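PDB 4JZA: uncharacterized protein from Legionella longbeachae NSW150, which probably removes the 3-phosphate of phosphatidylinositol 3-phosphate, as a Legionella phosphoinositide phosphatase that may act on lipid metabolism during pathogen-host interaction. Local coordinates for residues E265-L270 / T275-K280; E315-F320 / S340-L345; S336-S339 / T344-L347. One frame throughout, in Å; residues are numbered along the deposited sequence.

Contact 1 (E265-L270 / T275-K280); sequences EMMRIL and TSLDKK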
loop_
_atom_site.group_PDB
_atom_site.type_symbol
_atom_site.label_atom_id
_atom_site.label_comp_id
_atom_site.label_asym_id
_atom_site.label_seq_id
_atom_site.Cartn_x
_atom_site.Cartn_y
_atom_site.Cartn_z
ATOM N N GLU A 265 -18.238 21.335 -16.205
ATOM C CA GLU A 265 -18.000 20.099 -15.473
ATOM C C GLU A 265 -19.026 19.917 -14.349
ATOM O O GLU A 265 -19.387 18.805 -14.019
ATOM C CB GLU A 265 -16.537 20.045 -14.956
ATOM C CG GLU A 265 -15.477 19.934 -16.062
ATOM C CD GLU A 265 -15.808 18.873 -17.121
ATOM O OE1 GLU A 265 -16.130 17.719 -16.765
ATOM O OE2 GLU A 265 -15.767 19.195 -18.327
HETATM N N MSE A 266 -19.477 21.020 -13.766
HETATM C CA MSE A 266 -20.507 20.975 -12.768
HETATM C C MSE A 266 -21.768 20.463 -13.383
HETATM O O MSE A 266 -22.432 19.643 -12.790
HETATM C CB MSE A 266 -20.761 22.352 -12.213
HETATM C CG MSE A 266 -21.907 22.317 -11.189
HETATM SE SE MSE A 266 -22.405 24.063 -10.417
HETATM C CE MSE A 266 -21.498 25.247 -11.727
HETATM N N MSE A 267 -22.131 20.929 -14.573
HETATM C CA MSE A 267 -23.353 20.431 -15.221
HETATM C C MSE A 267 -23.225 18.963 -15.505
HETATM O O MSE A 267 -24.124 18.189 -15.178
HETATM C CB MSE A 267 -23.728 21.146 -16.527
HETATM C CG MSE A 267 -24.668 22.357 -16.345
HETATM SE SE MSE A 267 -26.295 22.108 -15.185
HETATM C CE MSE A 267 -25.406 22.947 -13.655
ATOM N N ARG A 268 -22.102 18.563 -16.101
ATOM C CA ARG A 268 -21.865 17.156 -16.451
ATOM C C ARG A 268 -22.266 16.215 -15.323
ATOM O O ARG A 268 -22.819 15.150 -15.558
ATOM C CB ARG A 268 -20.405 16.924 -16.833
ATOM C CG ARG A 268 -20.104 15.516 -17.343
ATOM C CD ARG A 268 -18.622 15.313 -17.586
ATOM N NE ARG A 268 -18.044 16.453 -18.291
ATOM C CZ ARG A 268 -18.197 16.704 -19.594
ATOM N NH1 ARG A 268 -18.917 15.897 -20.363
ATOM N NH2 ARG A 268 -17.616 17.776 -20.139
ATOM N N ILE A 269 -22.017 16.619 -14.097
ATOM C CA ILE A 269 -22.379 15.795 -12.965
ATOM C C ILE A 269 -23.850 15.879 -12.586
ATOM O O ILE A 269 -24.442 14.887 -12.152
ATOM C CB ILE A 269 -21.535 16.175 -11.754
ATOM C CG1 ILE A 269 -20.084 15.763 -12.029
ATOM C CG2 ILE A 269 -22.076 15.511 -10.509
ATOM C CD1 ILE A 269 -19.054 16.775 -11.586
ATOM N N LEU A 270 -24.437 17.061 -12.735
ATOM C CA LEU A 270 -25.823 17.277 -12.301
ATOM C C LEU A 270 -26.790 16.649 -13.305
ATOM O O LEU A 270 -27.850 16.177 -12.923
ATOM C CB LEU A 270 -26.110 18.779 -12.105
ATOM C CG LEU A 270 -25.478 19.470 -10.879
ATOM C CD1 LEU A 270 -25.788 20.956 -10.840
ATOM C CD2 LEU A 270 -25.941 18.830 -9.593
ATOM N N THR A 275 -33.779 15.338 -11.935
ATOM C CA THR A 275 -34.852 15.656 -10.993
ATOM C C THR A 275 -34.389 16.604 -9.893
ATOM O O THR A 275 -35.076 17.571 -9.578
ATOM C CB THR A 275 -35.558 14.415 -10.379
ATOM O OG1 THR A 275 -35.716 14.616 -8.968
ATOM C CG2 THR A 275 -34.794 13.124 -10.617
ATOM N N SER A 276 -33.205 16.362 -9.349
ATOM C CA SER A 276 -32.701 17.222 -8.267
ATOM C C SER A 276 -31.783 18.368 -8.775
ATOM O O SER A 276 -31.289 19.162 -7.981
ATOM C CB SER A 276 -32.018 16.380 -7.176
ATOM O OG SER A 276 -31.095 15.484 -7.735
ATOM N N LEU A 277 -31.613 18.496 -10.089
ATOM C CA LEU A 277 -30.694 19.494 -10.642
ATOM C C LEU A 277 -30.938 20.926 -10.125
ATOM O O LEU A 277 -30.028 21.542 -9.572
ATOM C CB LEU A 277 -30.717 19.456 -12.175
ATOM C CG LEU A 277 -29.638 20.257 -12.923
ATOM C CD1 LEU A 277 -29.221 19.567 -14.220
ATOM C CD2 LEU A 277 -30.089 21.685 -13.224
ATOM N N ASP A 278 -32.146 21.459 -10.326
ATOM C CA ASP A 278 -32.485 22.849 -9.902
ATOM C C ASP A 278 -32.436 23.060 -8.399
ATOM O O ASP A 278 -32.197 24.163 -7.948
ATOM C CB ASP A 278 -33.856 23.318 -10.447
ATOM C CG ASP A 278 -33.738 24.072 -11.778
ATOM O OD1 ASP A 278 -32.898 24.996 -11.887
ATOM O OD2 ASP A 278 -34.478 23.735 -12.729
ATOM N N LYS A 279 -32.649 22.000 -7.634
ATOM C CA LYS A 279 -32.577 22.084 -6.179
ATOM C C LYS A 279 -31.143 22.307 -5.747
ATOM O O LYS A 279 -30.839 23.166 -4.925
ATOM C CB LYS A 279 -33.089 20.790 -5.562
ATOM C CG LYS A 279 -33.074 20.792 -4.052
ATOM C CD LYS A 279 -33.411 19.416 -3.508
ATOM C CE LYS A 279 -33.878 19.528 -2.066
ATOM N NZ LYS A 279 -33.699 18.251 -1.320
ATOM N N LYS A 280 -30.258 21.513 -6.341
ATOM C CA LYS A 280 -28.839 21.552 -6.014
ATOM C C LYS A 280 -28.229 22.895 -6.368
ATOM O O LYS A 280 -27.382 23.407 -5.652
ATOM C CB LYS A 280 -28.102 20.416 -6.729
ATOM C CG LYS A 280 -28.181 19.113 -5.959
ATOM C CD LYS A 280 -27.728 17.933 -6.795
ATOM C CE LYS A 280 -27.716 16.681 -5.941
ATOM N NZ LYS A 280 -27.403 15.499 -6.786
#
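L270 spreads its side chain over two residues of the next helix, its CB against the end of L277 and its CD2 against the aliphatic stem of K280. The contact is the apolar seam of a helical hairpin within the phosphoinositide phosphatase insertion domain: helix 261-270 ends, a short connection follows, and helix 274-288 turns back beside it. The short segment axes approach to 10.4 Å at 137°, so the two helices run roughly antiparallel, well short of 180°.

L277 CD1 is the shared point of the seam. It lies 3.8 Å from L270 CB, and it also meets the selenium of M267, present as selenomethionine, with SE and L277 CD1 4.0 Å apart. M267 gets there by bending at chi2 and chi3, which carries its tip toward the second helix and across L277 at about a right angle. L277 CG stands anti to the backbone N (chi1 -169°), which swings its branch toward L270.

Aromatic residues of other helices border the seam: F224 touches M267 and W228 touches L277, both from helix 214-234, and Y199 of helix 198-206 touches L270. R268 and E265 are salt-bridged to each other within helix 261-270, away from the seam. K280, one turn beyond L277 along its helix, runs extended beyond CG, so that its methylenes, rather than its ammonium, meet L270; CD2 of L270 and CD of K280 are 3.4 Å apart.

Contact 2 (E315-F320 / S340-L345); sequences EHQQFF and SRHRTL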
loop_
_atom_site.group_PDB
_atom_site.type_symbol
_atom_site.label_atom_id
_atom_site.label_comp_id
_atom_site.label_asym_id
_atom_site.label_seq_id
_atom_site.Cartn_x
_atom_site.Cartn_y
_atom_site.Cartn_z
ATOM N N GLU A 315 -4.129 13.797 3.516
ATOM C CA GLU A 315 -3.128 14.750 3.876
ATOM C C GLU A 315 -1.748 14.083 4.049
ATOM O O GLU A 315 -0.711 14.637 3.704
ATOM C CB GLU A 315 -3.546 15.474 5.151
ATOM C CG GLU A 315 -2.600 16.609 5.468
ATOM C CD GLU A 315 -2.786 17.189 6.848
ATOM O OE1 GLU A 315 -2.982 18.420 6.907
ATOM O OE2 GLU A 315 -2.705 16.436 7.851
ATOM N N HIS A 316 -1.741 12.901 4.621
ATOM C CA HIS A 316 -0.492 12.194 4.775
ATOM C C HIS A 316 0.137 11.852 3.411
ATOM O O HIS A 316 1.358 11.996 3.229
ATOM C CB HIS A 316 -0.617 10.984 5.744
ATOM C CG HIS A 316 -1.550 9.912 5.292
ATOM N ND1 HIS A 316 -2.850 9.827 5.733
ATOM C CD2 HIS A 316 -1.374 8.883 4.435
ATOM C CE1 HIS A 316 -3.445 8.798 5.160
ATOM N NE2 HIS A 316 -2.571 8.208 4.362
ATOM N N GLN A 317 -0.676 11.448 2.440
ATOM C CA GLN A 317 -0.106 11.132 1.147
ATOM C C GLN A 317 0.620 12.390 0.626
ATOM O O GLN A 317 1.689 12.293 0.044
ATOM C CB GLN A 317 -1.189 10.679 0.140
ATOM C CG GLN A 317 -1.736 9.281 0.374
ATOM C CD GLN A 317 -1.266 8.224 -0.608
ATOM O OE1 GLN A 317 -0.834 8.490 -1.745
ATOM N NE2 GLN A 317 -1.373 7.013 -0.175
ATOM N N GLN A 318 0.033 13.559 0.845
ATOM C CA GLN A 318 0.563 14.807 0.271
ATOM C C GLN A 318 1.914 15.125 0.885
ATOM O O GLN A 318 2.856 15.456 0.155
ATOM C CB GLN A 318 -0.416 15.948 0.402
ATOM C CG GLN A 318 -1.785 15.606 -0.178
ATOM C CD GLN A 318 -2.748 16.785 -0.274
ATOM O OE1 GLN A 318 -3.167 17.387 0.710
ATOM N NE2 GLN A 318 -3.116 17.094 -1.466
ATOM N N PHE A 319 2.035 14.929 2.192
ATOM C CA PHE A 319 3.322 15.104 2.842
ATOM C C PHE A 319 4.298 14.067 2.355
ATOM O O PHE A 319 5.459 14.376 2.194
ATOM C CB PHE A 319 3.239 15.016 4.363
ATOM C CG PHE A 319 2.778 16.283 5.037
ATOM C CD1 PHE A 319 3.624 17.377 5.143
ATOM C CD2 PHE A 319 1.526 16.357 5.616
ATOM C CE1 PHE A 319 3.235 18.523 5.802
ATOM C CE2 PHE A 319 1.122 17.505 6.277
ATOM C CZ PHE A 319 1.985 18.586 6.382
ATOM N N PHE A 320 3.842 12.844 2.107
ATOM C CA PHE A 320 4.736 11.812 1.585
ATOM C C PHE A 320 5.182 12.222 0.187
ATOM O O PHE A 320 6.378 12.147 -0.151
ATOM C CB PHE A 320 4.059 10.439 1.511
ATOM C CG PHE A 320 3.694 9.822 2.845
ATOM C CD1 PHE A 320 4.200 10.279 4.021
ATOM C CD2 PHE A 320 2.846 8.733 2.883
ATOM C CE1 PHE A 320 3.846 9.676 5.211
ATOM C CE2 PHE A 320 2.489 8.122 4.050
ATOM C CZ PHE A 320 2.980 8.594 5.225
ATOM N N SER A 340 2.871 -1.840 -6.522
ATOM C CA SER A 340 1.556 -2.356 -6.827
ATOM C C SER A 340 0.464 -1.867 -5.864
ATOM O O SER A 340 -0.726 -1.818 -6.217
ATOM C CB SER A 340 1.606 -3.904 -6.844
ATOM O OG SER A 340 1.542 -4.454 -5.525
ATOM N N ARG A 341 0.810 -1.537 -4.629
ATOM C CA ARG A 341 -0.254 -1.128 -3.679
ATOM C C ARG A 341 -0.584 0.344 -3.807
ATOM O O ARG A 341 -1.502 0.839 -3.176
ATOM C CB ARG A 341 0.200 -1.320 -2.256
ATOM C CG ARG A 341 0.419 -2.740 -1.819
ATOM C CD ARG A 341 1.179 -2.691 -0.492
ATOM N NE ARG A 341 2.606 -2.462 -0.648
ATOM C CZ ARG A 341 3.408 -2.043 0.304
ATOM N NH1 ARG A 341 2.958 -1.784 1.524
ATOM N NH2 ARG A 341 4.681 -1.878 0.026
ATOM N N HIS A 342 0.209 1.036 -4.611
ATOM C CA HIS A 342 0.264 2.453 -4.598
ATOM C C HIS A 342 -0.564 2.957 -5.761
ATOM O O HIS A 342 -0.031 3.374 -6.781
ATOM C CB HIS A 342 1.719 2.919 -4.721
ATOM C CG HIS A 342 1.877 4.380 -4.478
ATOM N ND1 HIS A 342 3.024 4.948 -4.045
ATOM C CD2 HIS A 342 1.014 5.393 -4.628
ATOM C CE1 HIS A 342 2.842 6.245 -3.877
ATOM N NE2 HIS A 342 1.643 6.544 -4.269
ATOM N N ARG A 343 -1.877 2.995 -5.567
ATOM C CA ARG A 343 -2.775 3.363 -6.669
ATOM C C ARG A 343 -3.511 4.692 -6.511
ATOM O O ARG A 343 -4.629 4.863 -7.038
ATOM C CB ARG A 343 -3.724 2.184 -6.889
ATOM C CG ARG A 343 -2.946 0.877 -6.886
ATOM C CD ARG A 343 -2.064 0.818 -8.122
ATOM N NE ARG A 343 -2.905 0.368 -9.208
ATOM C CZ ARG A 343 -3.291 1.111 -10.192
ATOM N NH1 ARG A 343 -2.838 2.325 -10.310
ATOM N NH2 ARG A 343 -4.105 0.626 -11.088
ATOM N N THR A 344 -2.872 5.623 -5.781
ATOM C CA THR A 344 -3.408 6.942 -5.513
ATOM C C THR A 344 -2.880 8.042 -6.464
ATOM O O THR A 344 -3.380 9.173 -6.449
ATOM C CB THR A 344 -3.091 7.361 -4.074
ATOM O OG1 THR A 344 -1.697 7.243 -3.823
ATOM C CG2 THR A 344 -3.810 6.500 -3.115
ATOM N N LEU A 345 -1.886 7.710 -7.296
ATOM C CA LEU A 345 -1.342 8.655 -8.255
ATOM C C LEU A 345 -1.623 8.108 -9.653
ATOM O O LEU A 345 -1.622 6.897 -9.889
ATOM C CB LEU A 345 0.149 8.809 -8.035
ATOM C CG LEU A 345 0.612 9.218 -6.625
ATOM C CD1 LEU A 345 2.136 9.145 -6.541
ATOM C CD2 LEU A 345 0.190 10.633 -6.302
#
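T344 gives its hydroxyl to the side-chain carbonyl of Q317, with OG1 and OE1 2.6 Å apart. This single bond between side chains ties the opening turns of helix 315-325 to the irregular loop that leads toward strand 352-359 of the central mixed sheet of this alpha/beta fold. The same loop probably passes close to the catalytic region, since its S340 touches K554, which belongs to a loop whose sequence fits the CX5R phosphatase signature.

The side chains of Q317 and T344 come from opposite directions. The hydroxyl does not use a lone-pair direction: it sits above the amide plane, 40° out of it, with a C=O...OG1 angle of 121°. The T344 methyl accompanies the bond, its CG2 3.9 Å from Q317 NE2, so the amide is met by both branches of the threonine. H342 NE2 stays 4.0 Å from Q317 OE1, which lies obliquely to the imidazole, and no hydrogen bond is formed.

The next shell fixes the amide. Q317 OE1 is also bonded to the hydroxyl of Y135, its strongest polar partner, while Q317 NE2 bonds to E131; both come from helix 122-140. The buried carboxamide thus has partners for its oxygen and its nitrogen, and holding both ends should set its rotation. The bend at chi2 of Q317 (-106°) turns the group toward this cluster. E131 also takes the NE2 of H316, one residue earlier on the helix. Earlier in the same loop as T344, R341 forms a salt bridge with E133, again of helix 122-140, its NH2 meeting E133 OE2.

Contact 3 (S336-S339 / T344-L347); sequences SFLS and TLPL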
loop_
_atom_site.group_PDB
_atom_site.type_symbol
_atom_site.label_atom_id
_atom_site.label_comp_id
_atom_site.label_asym_id
_atom_site.label_seq_id
_atom_site.Cartn_x
_atom_site.Cartn_y
_atom_site.Cartn_z
ATOM N N SER A 336 9.873 7.171 -10.504
ATOM C CA SER A 336 10.416 6.277 -11.496
ATOM C C SER A 336 9.766 4.914 -11.516
ATOM O O SER A 336 9.948 4.163 -12.467
ATOM C CB SER A 336 11.919 6.132 -11.339
ATOM O OG SER A 336 12.246 5.322 -10.245
ATOM N N PHE A 337 8.999 4.611 -10.474
ATOM C CA PHE A 337 8.465 3.270 -10.196
ATOM C C PHE A 337 7.450 3.399 -9.092
ATOM O O PHE A 337 7.689 4.102 -8.145
ATOM C CB PHE A 337 9.586 2.388 -9.673
ATOM C CG PHE A 337 9.123 1.241 -8.813
ATOM C CD1 PHE A 337 8.204 0.329 -9.289
ATOM C CD2 PHE A 337 9.636 1.053 -7.520
ATOM C CE1 PHE A 337 7.805 -0.762 -8.540
ATOM C CE2 PHE A 337 9.241 -0.040 -6.760
ATOM C CZ PHE A 337 8.328 -0.947 -7.273
ATOM N N LEU A 338 6.339 2.713 -9.204
ATOM C CA LEU A 338 5.307 2.710 -8.170
ATOM C C LEU A 338 5.020 1.257 -7.759
ATOM O O LEU A 338 4.732 0.431 -8.582
ATOM C CB LEU A 338 4.009 3.347 -8.712
ATOM C CG LEU A 338 3.923 4.838 -8.493
ATOM C CD1 LEU A 338 4.811 5.580 -9.433
ATOM C CD2 LEU A 338 2.491 5.317 -8.662
ATOM N N SER A 339 5.076 0.986 -6.471
ATOM C CA SER A 339 4.596 -0.249 -5.926
ATOM C C SER A 339 3.150 -0.553 -6.355
ATOM O O SER A 339 2.313 0.329 -6.465
ATOM C CB SER A 339 4.643 -0.131 -4.402
ATOM O OG SER A 339 3.790 -1.099 -3.763
ATOM N N THR A 344 -2.872 5.623 -5.781
ATOM C CA THR A 344 -3.408 6.942 -5.513
ATOM C C THR A 344 -2.880 8.042 -6.464
ATOM O O THR A 344 -3.380 9.173 -6.449
ATOM C CB THR A 344 -3.091 7.361 -4.074
ATOM O OG1 THR A 344 -1.697 7.243 -3.823
ATOM C CG2 THR A 344 -3.810 6.500 -3.115
ATOM N N LEU A 345 -1.886 7.710 -7.296
ATOM C CA LEU A 345 -1.342 8.655 -8.255
ATOM C C LEU A 345 -1.623 8.108 -9.653
ATOM O O LEU A 345 -1.622 6.897 -9.889
ATOM C CB LEU A 345 0.149 8.809 -8.035
ATOM C CG LEU A 345 0.612 9.218 -6.625
ATOM C CD1 LEU A 345 2.136 9.145 -6.541
ATOM C CD2 LEU A 345 0.190 10.633 -6.302
ATOM N N PRO A 346 -1.885 9.004 -10.608
ATOM C CA PRO A 346 -2.397 8.578 -11.899
ATOM C C PRO A 346 -1.314 8.186 -12.889
ATOM O O PRO A 346 -1.212 8.745 -13.950
ATOM C CB PRO A 346 -3.173 9.810 -12.370
ATOM C CG PRO A 346 -2.448 10.951 -11.776
ATOM C CD PRO A 346 -1.861 10.473 -10.480
ATOM N N LEU A 347 -0.527 7.211 -12.515
ATOM C CA LEU A 347 0.422 6.587 -13.417
ATOM C C LEU A 347 0.606 5.149 -13.005
ATOM O O LEU A 347 0.382 4.794 -11.881
ATOM C CB LEU A 347 1.757 7.314 -13.401
ATOM C CG LEU A 347 2.665 7.212 -12.179
ATOM C CD1 LEU A 347 3.997 7.867 -12.503
ATOM C CD2 LEU A 347 2.010 7.886 -10.997
#
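L345 and L347, the residues on either side of P346 in an inverse gamma turn, both reach L338. That turn, closed by a weak bond from L347 N to L345 O at 2.9 Å, kinks the chain abruptly and brings the two leucines to bear on one residue. The encounter with L347 is the more intimate: its CD2 lies 3.5 Å from L338 CD2, and its CG 3.8 Å from L338 CD1, so both methyls of L338 are engaged as the side chains cross at about a right angle. L347 has CG placed between its backbone N and its carbonyl carbon (chi1 71°), which brings its branch over L338. L345 contributes less, with its CB 4.3 Å from L338 CD2.

All three leucines are buried, and the contact is purely apolar, pinching together two parts of the connection between helix 315-325 and strand 352-359. The backbone of L338 is further tied to N350, shortly before that strand. M138 of helix 122-140 touches L338 and L345, W309 of helix 308-311 touches L345 and P346, and L174 of helix 172-183 lies against P346 and L347.

In the fold
Along the chain, contact 1 closes before the other two open. Its centre lies about 35 Å from the centre of the chain, within the insertion domain, and is 31 Å from the centre of contact 2 and 33 Å from that of contact 3, with no touch between them. Contacts 2 and 3 belong to the body of the protein: their centres are 9 Å apart and they share T344 and L345, so one loop before strand 352-359 faces helix 315-325 at one point and folds on itself at another. Helix 122-140 borders both. The insertion domain thus packs its own helical hairpin separately from the packing of the loop that leads into the central sheet.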